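Local coordinates for HcgB (Methanococcus maripaludis, PDB 5D5P), which probably catalyses a guanylyl transfer step in biosynthesis of the iron-guanylylpyridinol cofactor of [Fe]-hydrogenase, at residues N5-K8 against S9-E13; D22-E25 against E26-I30; D76-R79 against M80-L83; D139-V142 against E143-I147. One frame throughout, in Å; residues are numbered along the deposited sequence. Where two conformers were deposited one is given.

Contact 1: residues N5-K8 against S9-E13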
ATOM      1  N   ASN A   5       1.594  -6.718 -21.914  1.00 37.74           N
ATOM      2  CA  ASN A   5       2.430  -7.825 -22.314  1.00 40.33           C
ATOM      3  C   ASN A   5       3.125  -8.452 -21.136  1.00 39.72           C
ATOM      4  O   ASN A   5       3.153  -9.677 -21.008  1.00 41.19           O
ATOM      5  CB  ASN A   5       3.452  -7.361 -23.335  1.00 53.37           C
ATOM      6  CG  ASN A   5       2.829  -7.013 -24.654  1.00 58.56           C
ATOM      7  OD1 ASN A   5       1.814  -7.588 -25.053  1.00 57.49           O
ATOM      8  ND2 ASN A   5       3.441  -6.069 -25.351  1.00 64.26           N
ATOM      9  N   THR A   6       3.708  -7.605 -20.282  1.00 38.04           N
ATOM     10  CA  THR A   6       4.428  -8.112 -19.118  1.00 38.05           C
ATOM     11  C   THR A   6       3.437  -8.781 -18.189  1.00 36.96           C
ATOM     12  O   THR A   6       3.747  -9.812 -17.599  1.00 38.13           O
ATOM     13  CB  THR A   6       5.229  -7.017 -18.374  1.00 37.41           C
ATOM     14  OG1 THR A   6       4.339  -6.028 -17.844  1.00 38.37           O
ATOM     15  CG2 THR A   6       6.252  -6.368 -19.316  1.00 40.22           C
ATOM     16  N   ILE A   7       2.228  -8.221 -18.087  1.00 34.68           N
ATOM     17  CA  ILE A   7       1.201  -8.818 -17.250  1.00 33.89           C
ATOM     18  C   ILE A   7       0.749 -10.172 -17.792  1.00 35.84           C
ATOM     19  O   ILE A   7       0.683 -11.145 -17.047  1.00 36.54           O
ATOM     20  CB  ILE A   7      -0.020  -7.881 -17.095  1.00 31.87           C
ATOM     21  CG1 ILE A   7       0.382  -6.661 -16.274  1.00 33.51           C
ATOM     22  CG2 ILE A   7      -1.163  -8.622 -16.473  1.00 32.01           C
ATOM     23  CD1 ILE A   7      -0.667  -5.566 -16.249  1.00 30.96           C
ATOM     24  N   LYS A   8       0.465 -10.243 -19.089  1.00 37.22           N
ATOM     25  CA  LYS A   8       0.017 -11.489 -19.680  1.00 39.77           C
ATOM     26  C   LYS A   8       1.094 -12.572 -19.471  1.00 41.71           C
ATOM     27  O   LYS A   8       0.796 -13.674 -19.046  1.00 42.82           O
ATOM     28  CB  LYS A   8      -0.289 -11.284 -21.171  1.00 41.90           C
ATOM     29  CG  LYS A   8      -0.925 -12.465 -21.891  1.00 46.08           C
ATOM     30  CD  LYS A   8      -1.151 -12.105 -23.351  1.00 52.09           C
ATOM     31  CE  LYS A   8      -1.777 -13.247 -24.166  1.00 60.12           C
ATOM     32  NZ  LYS A   8      -0.845 -14.385 -24.438  1.00 65.18           N
ATOM     33  N   SER A   9       2.359 -12.236 -19.702  1.00 42.38           N
ATOM     34  CA  SER A   9       3.419 -13.227 -19.549  0.74 44.84           C
ATOM     35  C   SER A   9       3.586 -13.665 -18.092  1.00 43.84           C
ATOM     36  O   SER A   9       3.812 -14.844 -17.819  1.00 45.90           O
ATOM     37  CB  SER A   9       4.745 -12.694 -20.079  0.74 46.26           C
ATOM     38  OG  SER A   9       5.771 -13.636 -19.826  0.74 48.99           O
ATOM     39  N   ALA A  10       3.474 -12.720 -17.162  1.00 41.40           N
ATOM     40  CA  ALA A  10       3.614 -13.044 -15.756  1.00 43.18           C
ATOM     41  C   ALA A  10       2.456 -13.913 -15.290  1.00 42.89           C
ATOM     42  O   ALA A  10       2.640 -14.799 -14.464  1.00 44.64           O
ATOM     43  CB  ALA A  10       3.688 -11.780 -14.915  1.00 42.86           C
ATOM     44  N   TYR A  11       1.256 -13.616 -15.778  1.00 40.53           N
ATOM     45  CA  TYR A  11       0.083 -14.385 -15.370  1.00 39.78           C
ATOM     46  C   TYR A  11       0.224 -15.834 -15.803  1.00 43.94           C
ATOM     47  O   TYR A  11      -0.056 -16.766 -15.038  1.00 45.05           O
ATOM     48  CB  TYR A  11      -1.198 -13.785 -15.943  1.00 38.40           C
ATOM     49  CG  TYR A  11      -1.698 -12.582 -15.157  1.00 36.27           C
ATOM     50  CD1 TYR A  11      -0.911 -12.001 -14.176  1.00 36.84           C
ATOM     51  CD2 TYR A  11      -2.967 -12.060 -15.384  1.00 35.05           C
ATOM     52  CE1 TYR A  11      -1.360 -10.904 -13.440  1.00 34.29           C
ATOM     53  CE2 TYR A  11      -3.441 -10.967 -14.658  1.00 33.09           C
ATOM     54  CZ  TYR A  11      -2.645 -10.400 -13.686  1.00 32.24           C
ATOM     55  OH  TYR A  11      -3.110  -9.319 -12.969  1.00 30.30           O
ATOM     56  N   GLU A  12       0.699 -16.015 -17.027  1.00 44.44           N
ATOM     57  CA  GLU A  12       0.866 -17.350 -17.580  1.00 48.19           C
ATOM     58  C   GLU A  12       1.904 -18.165 -16.813  1.00 50.80           C
ATOM     59  O   GLU A  12       1.751 -19.379 -16.619  1.00 51.95           O
ATOM     60  CB  GLU A  12       1.230 -17.234 -19.053  1.00 51.88           C
ATOM     61  CG  GLU A  12       0.053 -16.876 -19.932  1.00 55.09           C
ATOM     62  CD  GLU A  12       0.474 -16.282 -21.264  1.00 62.92           C
ATOM     63  OE1 GLU A  12       1.666 -16.378 -21.622  1.00 64.63           O
ATOM     64  OE2 GLU A  12      -0.394 -15.723 -21.965  1.00 68.18           O
ATOM     65  N   GLU A  13       2.966 -17.502 -16.377  1.00 49.11           N
ATOM     66  CA  GLU A  13       4.003 -18.182 -15.609  1.00 54.73           C
ATOM     67  C   GLU A  13       3.648 -18.447 -14.128  1.00 56.88           C
ATOM     68  O   GLU A  13       4.140 -19.428 -13.568  1.00 57.83           O
ATOM     69  CB  GLU A  13       5.331 -17.436 -15.749  1.00 56.47           C
ATOM     70  CG  GLU A  13       5.746 -17.307 -17.214  1.00 61.78           C
ATOM     71  CD  GLU A  13       5.885 -18.672 -17.904  1.00 71.46           C
ATOM     72  OE1 GLU A  13       6.762 -19.468 -17.503  1.00 76.21           O
ATOM     73  OE2 GLU A  13       5.110 -18.956 -18.847  1.00 73.37           O
TER
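Asn5 opens the contact through its backbone, its O receiving the N-H of Ser9 at 3.0 Å. Thr6 does the same for Ala10, and the Ala10 CB lies 3.3 Å from Thr6 O. The Thr6 hydroxyl turns back along the helix instead, to the carbonyl of Ile3, while its side chain packs on Glu26 and Ala29 of helix 24-35. Ile7 is the first residue to touch through its side chain. Its CG1 stands anti to the carbonyl carbon (chi1 -68°), which places the CG2 methyl anti to the backbone N and over one face of the Tyr11 ring. CG2 lies 3.7 Å from the centroid of the Tyr11 ring and only 13° off its normal, a CH-pi contact over the middle of the face. The two side chains run alongside each other in the same direction, the usual i to i+4 relation on one flank of an alpha-helix, here the N-terminal helix 3-15. Pro107 of the second subunit packs against Ile7 and Ala10, and Asp76 of that subunit touches Tyr11. Lys8 lies round on the exposed side. Its chain is extended as far as CE and bends only at the last torsion (chi4 -72°), which swings NZ onto the carboxylate of Glu12. The salt bridge from Lys8 NZ to Glu12 OE2 measures 2.8 Å and uses the syn lone pair of that oxygen. Lys8 CG sits out of the carboxylate plane, 3.3 Å from Glu12 OE2.

Contact 2: residues D22-E25 against E26-I30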
ATOM      1  N   ASP A  22      10.821 -11.084  -9.894  1.00 75.71           N
ATOM      2  CA  ASP A  22      10.517 -10.128 -10.948  1.00 71.41           C
ATOM      3  C   ASP A  22      11.545 -10.155 -12.069  1.00 70.15           C
ATOM      4  O   ASP A  22      12.617 -10.764 -11.946  1.00 74.84           O
ATOM      5  CB  ASP A  22      10.393  -8.719 -10.368  1.00 71.43           C
ATOM      6  CG  ASP A  22       9.494  -8.675  -9.146  1.00 71.33           C
ATOM      7  OD1 ASP A  22       8.801  -9.684  -8.883  1.00 71.46           O
ATOM      8  OD2 ASP A  22       9.461  -7.626  -8.468  1.00 72.03           O
ATOM      9  N   LYS A  23      11.202  -9.485 -13.162  1.00 62.50           N
ATOM     10  CA  LYS A  23      12.054  -9.448 -14.329  1.00 61.29           C
ATOM     11  C   LYS A  23      12.376  -8.014 -14.686  1.00 57.91           C
ATOM     12  O   LYS A  23      11.592  -7.111 -14.399  1.00 51.52           O
ATOM     13  CB  LYS A  23      11.411 -10.164 -15.516  1.00 61.87           C
ATOM     14  CG  LYS A  23      11.079 -11.613 -15.261  1.00 64.55           C
ATOM     15  CD  LYS A  23      11.116 -12.378 -16.570  1.00 68.44           C
ATOM     16  CE  LYS A  23       9.757 -12.911 -16.938  1.00 65.98           C
ATOM     17  NZ  LYS A  23       9.543 -14.274 -16.363  1.00 67.94           N
ATOM     18  N   ILE A  24      13.541  -7.800 -15.290  1.00 39.02           N
ATOM     19  CA  ILE A  24      13.907  -6.450 -15.670  1.00 37.89           C
ATOM     20  C   ILE A  24      12.904  -5.882 -16.690  1.00 34.26           C
ATOM     21  O   ILE A  24      12.618  -4.689 -16.673  1.00 33.32           O
ATOM     22  CB  ILE A  24      15.360  -6.392 -16.220  1.00 44.24           C
ATOM     23  CG1 ILE A  24      15.779  -4.939 -16.458  1.00 44.51           C
ATOM     24  CG2 ILE A  24      15.518  -7.255 -17.459  1.00 46.98           C
ATOM     25  CD1 ILE A  24      17.266  -4.759 -16.529  1.00 47.73           C
ATOM     26  N   GLU A  25      12.330  -6.743 -17.536  1.00 39.26           N
ATOM     27  CA  GLU A  25      11.316  -6.305 -18.499  1.00 39.68           C
ATOM     28  C   GLU A  25      10.106  -5.649 -17.833  1.00 35.80           C
ATOM     29  O   GLU A  25       9.530  -4.696 -18.375  1.00 32.22           O
ATOM     30  CB  GLU A  25      10.827  -7.475 -19.360  1.00 43.26           C
ATOM     31  CG  GLU A  25      11.874  -8.007 -20.317  1.00 50.34           C
ATOM     32  CD  GLU A  25      12.676  -9.182 -19.769  1.00 56.90           C
ATOM     33  OE1 GLU A  25      12.838  -9.301 -18.534  1.00 56.13           O
ATOM     34  OE2 GLU A  25      13.190  -9.968 -20.594  1.00 61.68           O
ATOM     35  N   GLU A  26       9.729  -6.149 -16.658  1.00 33.01           N
ATOM     36  CA  GLU A  26       8.552  -5.638 -15.970  1.00 28.84           C
ATOM     37  C   GLU A  26       8.836  -4.245 -15.433  1.00 25.50           C
ATOM     38  O   GLU A  26       8.002  -3.344 -15.520  1.00 26.10           O
ATOM     39  CB  GLU A  26       8.127  -6.603 -14.849  1.00 27.78           C
ATOM     40  CG  GLU A  26       7.602  -7.938 -15.399  1.00 31.12           C
ATOM     41  CD  GLU A  26       7.641  -9.088 -14.391  1.00 35.90           C
ATOM     42  OE1 GLU A  26       8.168  -8.906 -13.275  1.00 36.89           O
ATOM     43  OE2 GLU A  26       7.171 -10.201 -14.734  1.00 35.21           O
ATOM     44  N   ILE A  27      10.042  -4.059 -14.919  1.00 27.21           N
ATOM     45  CA  ILE A  27      10.463  -2.744 -14.453  1.00 30.30           C
ATOM     46  C   ILE A  27      10.563  -1.752 -15.620  1.00 31.48           C
ATOM     47  O   ILE A  27      10.086  -0.618 -15.529  1.00 31.21           O
ATOM     48  CB  ILE A  27      11.821  -2.846 -13.726  1.00 38.72           C
ATOM     49  CG1 ILE A  27      11.608  -3.538 -12.381  1.00 41.51           C
ATOM     50  CG2 ILE A  27      12.440  -1.455 -13.530  1.00 39.87           C
ATOM     51  CD1 ILE A  27      10.750  -2.721 -11.467  1.00 38.04           C
ATOM     52  N   ASP A  28      11.171  -2.200 -16.711  1.00 32.38           N
ATOM     53  CA  ASP A  28      11.312  -1.380 -17.899  1.00 34.54           C
ATOM     54  C   ASP A  28       9.942  -0.929 -18.398  1.00 32.15           C
ATOM     55  O   ASP A  28       9.768   0.211 -18.801  1.00 33.51           O
ATOM     56  CB  ASP A  28      12.066  -2.142 -19.001  1.00 40.77           C
ATOM     57  CG  ASP A  28      13.584  -2.174 -18.768  1.00 49.99           C
ATOM     58  OD1 ASP A  28      14.082  -1.401 -17.912  1.00 53.17           O
ATOM     59  OD2 ASP A  28      14.284  -2.952 -19.468  1.00 54.50           O
ATOM     60  N   ALA A  29       8.959  -1.822 -18.370  1.00 31.07           N
ATOM     61  CA  ALA A  29       7.608  -1.473 -18.822  1.00 28.95           C
ATOM     62  C   ALA A  29       6.949  -0.422 -17.925  1.00 26.67           C
ATOM     63  O   ALA A  29       6.273   0.474 -18.403  1.00 25.06           O
ATOM     64  CB  ALA A  29       6.750  -2.708 -18.901  1.00 29.72           C
ATOM     65  N   ILE A  30       7.129  -0.558 -16.617  1.00 22.20           N
ATOM     66  CA  ILE A  30       6.608   0.434 -15.674  1.00 20.48           C
ATOM     67  C   ILE A  30       7.268   1.807 -15.920  1.00 24.48           C
ATOM     68  O   ILE A  30       6.597   2.855 -15.953  1.00 25.82           O
ATOM     69  CB  ILE A  30       6.838  -0.027 -14.216  1.00 23.41           C
ATOM     70  CG1 ILE A  30       5.881  -1.179 -13.870  1.00 23.45           C
ATOM     71  CG2 ILE A  30       6.605   1.151 -13.241  1.00 22.71           C
ATOM     72  CD1 ILE A  30       6.210  -1.903 -12.538  1.00 21.52           C
TER
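The carboxylate of Glu26 carries Lys23 on one face: the Lys23 backbone N approaches OE1 from 65° out of the plane, and the Lys23 CB lies over the same face, 4.1 Å from Glu26 CD. From the other side of the plane comes the methyl of Ala10, a residue of helix 3-15. This is the N-terminus of helix 24-35, with Lys23 at the N-cap and Glu26 three residues on, so the bond from Lys23 N to Glu26 OE1 (3.1 Å) is the N3-to-N-cap bond of a capping box; lysine at the N-cap has no side-chain acceptor to return it, and the box is incomplete. The Glu26 side chain can fold back this far because CG stands anti to the carbonyl carbon (chi1 -68°) and the chain is extended beyond it. Asp22 brings a like charge close, OD1 to Glu26 OE1 4.5 Å. Arg19, in a salt bridge with Glu26 OE2 and a weak, long partner of Asp22 OD1, would partly offset it, and Asp22 OD2 bonds to Ser130 of the second subunit. Backbone bonding starts loosely, with Lys23 O receiving Glu26 N at 3.1 Å from well above the carbonyl plane and Ile27 N only weakly. One turn on, the Asp28 carboxylate lays a face over Ile24: Ile24 O sits 3.4 Å from Asp28 CG, and on the same side Ile24 CG1 comes within 3.9 Å of Asp28 OD2.

Contact 3: residues D76-R79 against M80-L83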
ATOM      1  N   ASP A  76     -12.939   8.597   1.653  1.00 19.38           N
ATOM      2  CA  ASP A  76     -12.563   8.355   3.038  1.00 19.44           C
ATOM      3  C   ASP A  76     -13.592   7.480   3.746  1.00 23.65           C
ATOM      4  O   ASP A  76     -13.419   7.148   4.912  1.00 25.75           O
ATOM      5  CB  ASP A  76     -12.386   9.691   3.762  1.00 21.11           C
ATOM      6  CG  ASP A  76     -11.035  10.352   3.418  1.00 26.13           C
ATOM      7  OD1 ASP A  76     -10.177   9.684   2.814  1.00 26.44           O
ATOM      8  OD2 ASP A  76     -10.854  11.550   3.681  1.00 31.80           O
ATOM      9  N   LEU A  77     -14.677   7.130   3.058  1.00 21.11           N
ATOM     10  CA  LEU A  77     -15.622   6.187   3.648  1.00 22.01           C
ATOM     11  C   LEU A  77     -15.472   4.828   2.960  1.00 21.05           C
ATOM     12  O   LEU A  77     -16.418   4.042   2.921  1.00 23.91           O
ATOM     13  CB  LEU A  77     -17.066   6.683   3.534  1.00 23.96           C
ATOM     14  CG  LEU A  77     -17.414   7.800   4.540  1.00 28.01           C
ATOM     15  CD1 LEU A  77     -16.989   9.134   3.951  1.00 33.95           C
ATOM     16  CD2 LEU A  77     -18.885   7.793   4.902  1.00 30.93           C
ATOM     17  N   THR A  78     -14.284   4.545   2.442  1.00 20.35           N
ATOM     18  CA  THR A  78     -13.997   3.240   1.832  1.00 19.05           C
ATOM     19  C   THR A  78     -12.814   2.576   2.533  1.00 20.89           C
ATOM     20  O   THR A  78     -12.086   3.213   3.324  1.00 21.18           O
ATOM     21  CB  THR A  78     -13.659   3.307   0.320  1.00 20.11           C
ATOM     22  OG1 THR A  78     -12.368   3.888   0.144  1.00 20.41           O
ATOM     23  CG2 THR A  78     -14.696   4.100  -0.471  1.00 21.49           C
ATOM     24  N   ARG A  79     -12.619   1.301   2.242  1.00 19.12           N
ATOM     25  CA  ARG A  79     -11.574   0.536   2.899  1.00 18.92           C
ATOM     26  C   ARG A  79     -10.184   1.015   2.516  1.00 21.73           C
ATOM     27  O   ARG A  79      -9.250   0.977   3.348  1.00 18.53           O
ATOM     28  CB  ARG A  79     -11.732  -0.954   2.573  1.00 19.32           C
ATOM     29  CG  ARG A  79     -12.900  -1.537   3.316  1.00 19.65           C
ATOM     30  CD  ARG A  79     -12.776  -3.043   3.461  1.00 20.65           C
ATOM     31  NE  ARG A  79     -13.636  -3.583   4.508  1.00 25.70           N
ATOM     32  CZ  ARG A  79     -13.628  -4.861   4.857  1.00 24.55           C
ATOM     33  NH1 ARG A  79     -12.773  -5.688   4.251  1.00 25.97           N
ATOM     34  NH2 ARG A  79     -14.428  -5.305   5.817  1.00 26.06           N
ATOM     35  N   MET A  80     -10.041   1.503   1.286  1.00 16.47           N
ATOM     36  CA  MET A  80      -8.734   1.947   0.808  1.00 19.75           C
ATOM     37  C   MET A  80      -8.839   3.324   0.156  1.00 17.96           C
ATOM     38  O   MET A  80      -8.964   3.434  -1.080  1.00 18.64           O
ATOM     39  CB  MET A  80      -8.154   0.896  -0.148  1.00 22.25           C
ATOM     40  CG  MET A  80      -7.729  -0.337   0.618  1.00 25.05           C
ATOM     41  SD  MET A  80      -6.902  -1.472  -0.479  1.00 31.62           S
ATOM     42  CE  MET A  80      -8.394  -1.932  -1.301  1.00 18.30           C
ATOM     43  N   PRO A  81      -8.832   4.381   0.990  1.00 20.18           N
ATOM     44  CA  PRO A  81      -9.146   5.695   0.437  1.00 17.01           C
ATOM     45  C   PRO A  81      -8.171   6.133  -0.663  1.00 18.88           C
ATOM     46  O   PRO A  81      -8.669   6.574  -1.711  1.00 18.86           O
ATOM     47  CB  PRO A  81      -9.090   6.607   1.663  1.00 17.89           C
ATOM     48  CG  PRO A  81      -9.591   5.660   2.792  1.00 16.89           C
ATOM     49  CD  PRO A  81      -8.830   4.402   2.468  1.00 16.86           C
ATOM     50  N   ALA A  82      -6.852   6.003  -0.461  1.00 16.80           N
ATOM     51  CA  ALA A  82      -5.920   6.415  -1.521  1.00 19.94           C
ATOM     52  C   ALA A  82      -6.284   5.755  -2.852  1.00 21.06           C
ATOM     53  O   ALA A  82      -6.344   6.419  -3.887  1.00 18.92           O
ATOM     54  CB  ALA A  82      -4.465   6.046  -1.138  1.00 22.67           C
ATOM     55  N   LEU A  83      -6.555   4.457  -2.814  1.00 17.67           N
ATOM     56  CA  LEU A  83      -6.858   3.728  -4.032  1.00 18.34           C
ATOM     57  C   LEU A  83      -8.134   4.273  -4.676  1.00 17.78           C
ATOM     58  O   LEU A  83      -8.188   4.525  -5.883  1.00 18.91           O
ATOM     59  CB  LEU A  83      -7.007   2.233  -3.748  1.00 19.28           C
ATOM     60  CG  LEU A  83      -7.499   1.421  -4.952  1.00 22.38           C
ATOM     61  CD1 LEU A  83      -6.425   1.290  -6.036  1.00 21.19           C
ATOM     62  CD2 LEU A  83      -7.987   0.042  -4.513  1.00 26.12           C
TER
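Asp76 and Pro81 come within 5.1 Å of each other, CA to CA, although five positions separate them, because the chain turns between them before entering a helix. Asp76 has 3-10 geometry, Thr78 is extended, Arg79 returns to helical angles, and Met80, the N-cap, is extended again ahead of the proline. Pro81 then takes the first position of helix 81-92, where a residue without an N-H costs the helix no backbone bond. No hydrogen bond joins the two segments, and the contact consists of packing around the proline ring. The Asp76 side chain crosses that ring at about a right angle, its OD1 lying 3.5 Å from Pro81 CB. Thr78 O stands over one face of the ring, 3.5 Å from Pro81 CG, while Arg79 O lies at the edge near CD. In Thr78 the hydroxyl occupies the position between backbone N and carbonyl carbon (chi1 72°); it bonds to the carbonyl of Ala75 and to the amide of Asn84, tying the turn to the first turn of the helix. Arg79 extends away from the contact to the carbonyl of Lys119 in the second subunit, while Met80 packs on Ile122 of that subunit. Within the chain, Arg103 at the end of strand 97-103 holds the carbonyl of Asp76, and the helix that begins here lays Ala82 and Leu83 against strand 111-117.

Contact 4: residues D139-V142 against E143-I147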
ATOM      1  N   ASP A 139       4.517  18.998   2.983  1.00 38.16           N
ATOM      2  CA  ASP A 139       5.145  19.059   1.663  1.00 42.54           C
ATOM      3  C   ASP A 139       6.360  18.167   1.595  1.00 39.58           C
ATOM      4  O   ASP A 139       6.612  17.510   0.578  1.00 39.32           O
ATOM      5  CB  ASP A 139       5.611  20.474   1.317  1.00 51.63           C
ATOM      6  CG  ASP A 139       4.476  21.407   1.050  1.00 58.04           C
ATOM      7  OD1 ASP A 139       3.345  20.895   0.889  1.00 58.47           O
ATOM      8  OD2 ASP A 139       4.721  22.639   0.983  1.00 61.01           O
ATOM      9  N   LYS A 140       7.068  18.069   2.710  1.00 36.22           N
ATOM     10  CA  LYS A 140       8.236  17.210   2.747  1.00 36.11           C
ATOM     11  C   LYS A 140       7.780  15.763   2.794  1.00 32.87           C
ATOM     12  O   LYS A 140       8.417  14.895   2.210  1.00 32.27           O
ATOM     13  CB  LYS A 140       9.118  17.549   3.946  1.00 36.25           C
ATOM     14  CG  LYS A 140      10.128  18.665   3.634  1.00 43.46           C
ATOM     15  CD  LYS A 140      11.189  18.800   4.703  1.00 47.80           C
ATOM     16  CE  LYS A 140      12.284  19.767   4.272  1.00 51.21           C
ATOM     17  NZ  LYS A 140      13.407  19.828   5.251  1.00 55.56           N
ATOM     18  N   THR A 141       6.640  15.513   3.421  1.00 31.06           N
ATOM     19  CA  THR A 141       6.078  14.159   3.434  1.00 25.63           C
ATOM     20  C   THR A 141       5.655  13.690   2.025  1.00 28.40           C
ATOM     21  O   THR A 141       6.016  12.591   1.596  1.00 26.36           O
ATOM     22  CB  THR A 141       4.890  14.066   4.398  1.00 30.41           C
ATOM     23  OG1 THR A 141       5.336  14.376   5.730  1.00 31.51           O
ATOM     24  CG2 THR A 141       4.272  12.660   4.359  1.00 34.14           C
ATOM     25  N   VAL A 142       4.922  14.529   1.297  1.00 27.75           N
ATOM     26  CA  VAL A 142       4.482  14.150  -0.049  1.00 29.74           C
ATOM     27  C   VAL A 142       5.700  13.977  -0.978  1.00 27.40           C
ATOM     28  O   VAL A 142       5.771  13.020  -1.740  1.00 26.95           O
ATOM     29  CB  VAL A 142       3.492  15.196  -0.608  1.00 33.56           C
ATOM     30  CG1 VAL A 142       3.121  14.889  -2.051  1.00 32.27           C
ATOM     31  CG2 VAL A 142       2.237  15.214   0.258  1.00 34.70           C
ATOM     32  N   GLU A 143       6.669  14.886  -0.878  1.00 25.02           N
ATOM     33  CA  GLU A 143       7.903  14.791  -1.653  1.00 27.21           C
ATOM     34  C   GLU A 143       8.601  13.445  -1.444  1.00 28.25           C
ATOM     35  O   GLU A 143       8.912  12.753  -2.413  1.00 26.75           O
ATOM     36  CB  GLU A 143       8.859  15.925  -1.280  1.00 35.97           C
ATOM     37  CG  GLU A 143      10.167  15.879  -2.034  1.00 42.08           C
ATOM     38  CD  GLU A 143      11.102  17.018  -1.645  1.00 51.35           C
ATOM     39  OE1 GLU A 143      10.954  17.578  -0.537  1.00 57.29           O
ATOM     40  OE2 GLU A 143      11.965  17.371  -2.467  1.00 52.49           O
ATOM     41  N   LEU A 144       8.823  13.058  -0.188  1.00 30.92           N
ATOM     42  CA  LEU A 144       9.486  11.792   0.108  1.00 30.20           C
ATOM     43  C   LEU A 144       8.665  10.605  -0.419  1.00 29.19           C
ATOM     44  O   LEU A 144       9.240   9.628  -0.919  1.00 30.26           O
ATOM     45  CB  LEU A 144       9.713  11.633   1.607  1.00 32.74           C
ATOM     46  CG  LEU A 144      10.361  10.321   2.037  1.00 37.71           C
ATOM     47  CD1 LEU A 144      11.736  10.234   1.379  1.00 41.44           C
ATOM     48  CD2 LEU A 144      10.470  10.230   3.553  1.00 39.87           C
ATOM     49  N   GLU A 145       7.340  10.674  -0.287  1.00 23.99           N
ATOM     50  CA  GLU A 145       6.481   9.575  -0.752  1.00 25.68           C
ATOM     51  C   GLU A 145       6.719   9.381  -2.239  1.00 22.30           C
ATOM     52  O   GLU A 145       6.876   8.251  -2.711  1.00 21.84           O
ATOM     53  CB  GLU A 145       4.983   9.850  -0.503  1.00 26.65           C
ATOM     54  CG  GLU A 145       4.543   9.704   0.954  1.00 29.37           C
ATOM     55  CD  GLU A 145       3.150  10.263   1.201  1.00 36.73           C
ATOM     56  OE1 GLU A 145       2.526  10.766   0.229  1.00 37.83           O
ATOM     57  OE2 GLU A 145       2.685  10.209   2.368  1.00 34.89           O
ATOM     58  N   LEU A 146       6.754  10.494  -2.967  1.00 21.33           N
ATOM     59  CA  LEU A 146       6.789  10.383  -4.431  1.00 23.62           C
ATOM     60  C   LEU A 146       8.159   9.946  -4.911  1.00 25.71           C
ATOM     61  O   LEU A 146       8.277   9.074  -5.788  1.00 25.20           O
ATOM     62  CB  LEU A 146       6.373  11.698  -5.081  1.00 23.90           C
ATOM     63  CG  LEU A 146       6.371  11.713  -6.611  1.00 23.00           C
ATOM     64  CD1 LEU A 146       5.533  10.568  -7.137  1.00 23.04           C
ATOM     65  CD2 LEU A 146       5.784  13.047  -7.097  1.00 25.10           C
ATOM     66  N   ILE A 147       9.193  10.540  -4.332  1.00 25.70           N
ATOM     67  CA  ILE A 147      10.565  10.179  -4.680  1.00 27.10           C
ATOM     68  C   ILE A 147      10.802   8.697  -4.351  1.00 25.81           C
ATOM     69  O   ILE A 147      11.433   7.965  -5.131  1.00 27.33           O
ATOM     70  CB  ILE A 147      11.587  11.064  -3.959  1.00 31.57           C
ATOM     71  CG1 ILE A 147      11.532  12.478  -4.545  1.00 35.37           C
ATOM     72  CG2 ILE A 147      12.983  10.506  -4.121  1.00 29.26           C
ATOM     73  CD1 ILE A 147      12.472  13.442  -3.887  1.00 42.66           C
TER
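Thr141 and Glu145 meet one helical turn apart. The Glu145 N-H is taken by Thr141 O at 3.0 Å, within an unbroken i to i+4 series that also joins Glu143 N to Asp139 O, Leu144 N to Lys140 O and Leu146 N to Val142 O. Both carboxylate oxygens of the buried Glu145 are used: OE1 forms a salt bridge with Arg101 NE, and OE2 bonds to the hydroxyl of Ser128. Together these two bonds fix the rotation of the carboxylate. Across the contact the carboxylate oxygens come closest to carbon: OE2 lies 3.5 Å from Thr141 CG2, and OE1 3.9 Å from Val142 CA. The Thr141 methyl is turned to it because CG2 stands anti to the backbone N, which leaves OG1, the other branch, beside that N, where it bonds to the Asn136 amide, with a weak link to the carbonyl of Pro137. Val142 and Leu146 meanwhile pack on Val53 and Ile56 of helix 47-57. The arrangement is that of an alpha/beta fold, with helix 138-151 laid against the mixed sheet and one acid bridging it to strands 97-103 and 122-128.

How the contacts relate
Contacts 1 and 2 belong together, since helices 3-15 and 24-35 follow each other and pack directly. Contact 4 is some 24 Å from contact 2 and 32 Å from contact 1, centre to centre. Contacts 1 and 3 are surface contacts, whereas contacts 2 and 4 are partly buried. Three of the four, all but contact 4, also touch the second subunit. Their chemistry follows their place: a lysine-glutamate pair on an exposed helix flank in contact 1, buried glutamates matched by arginines in contacts 2 and 4, and packing round a proline with no hydrogen bond across the segments in contact 3. Contacts 2 and 3 both begin helices, one with a glutamate of its first turn bonded back to the N-cap N-H, the other led by a proline.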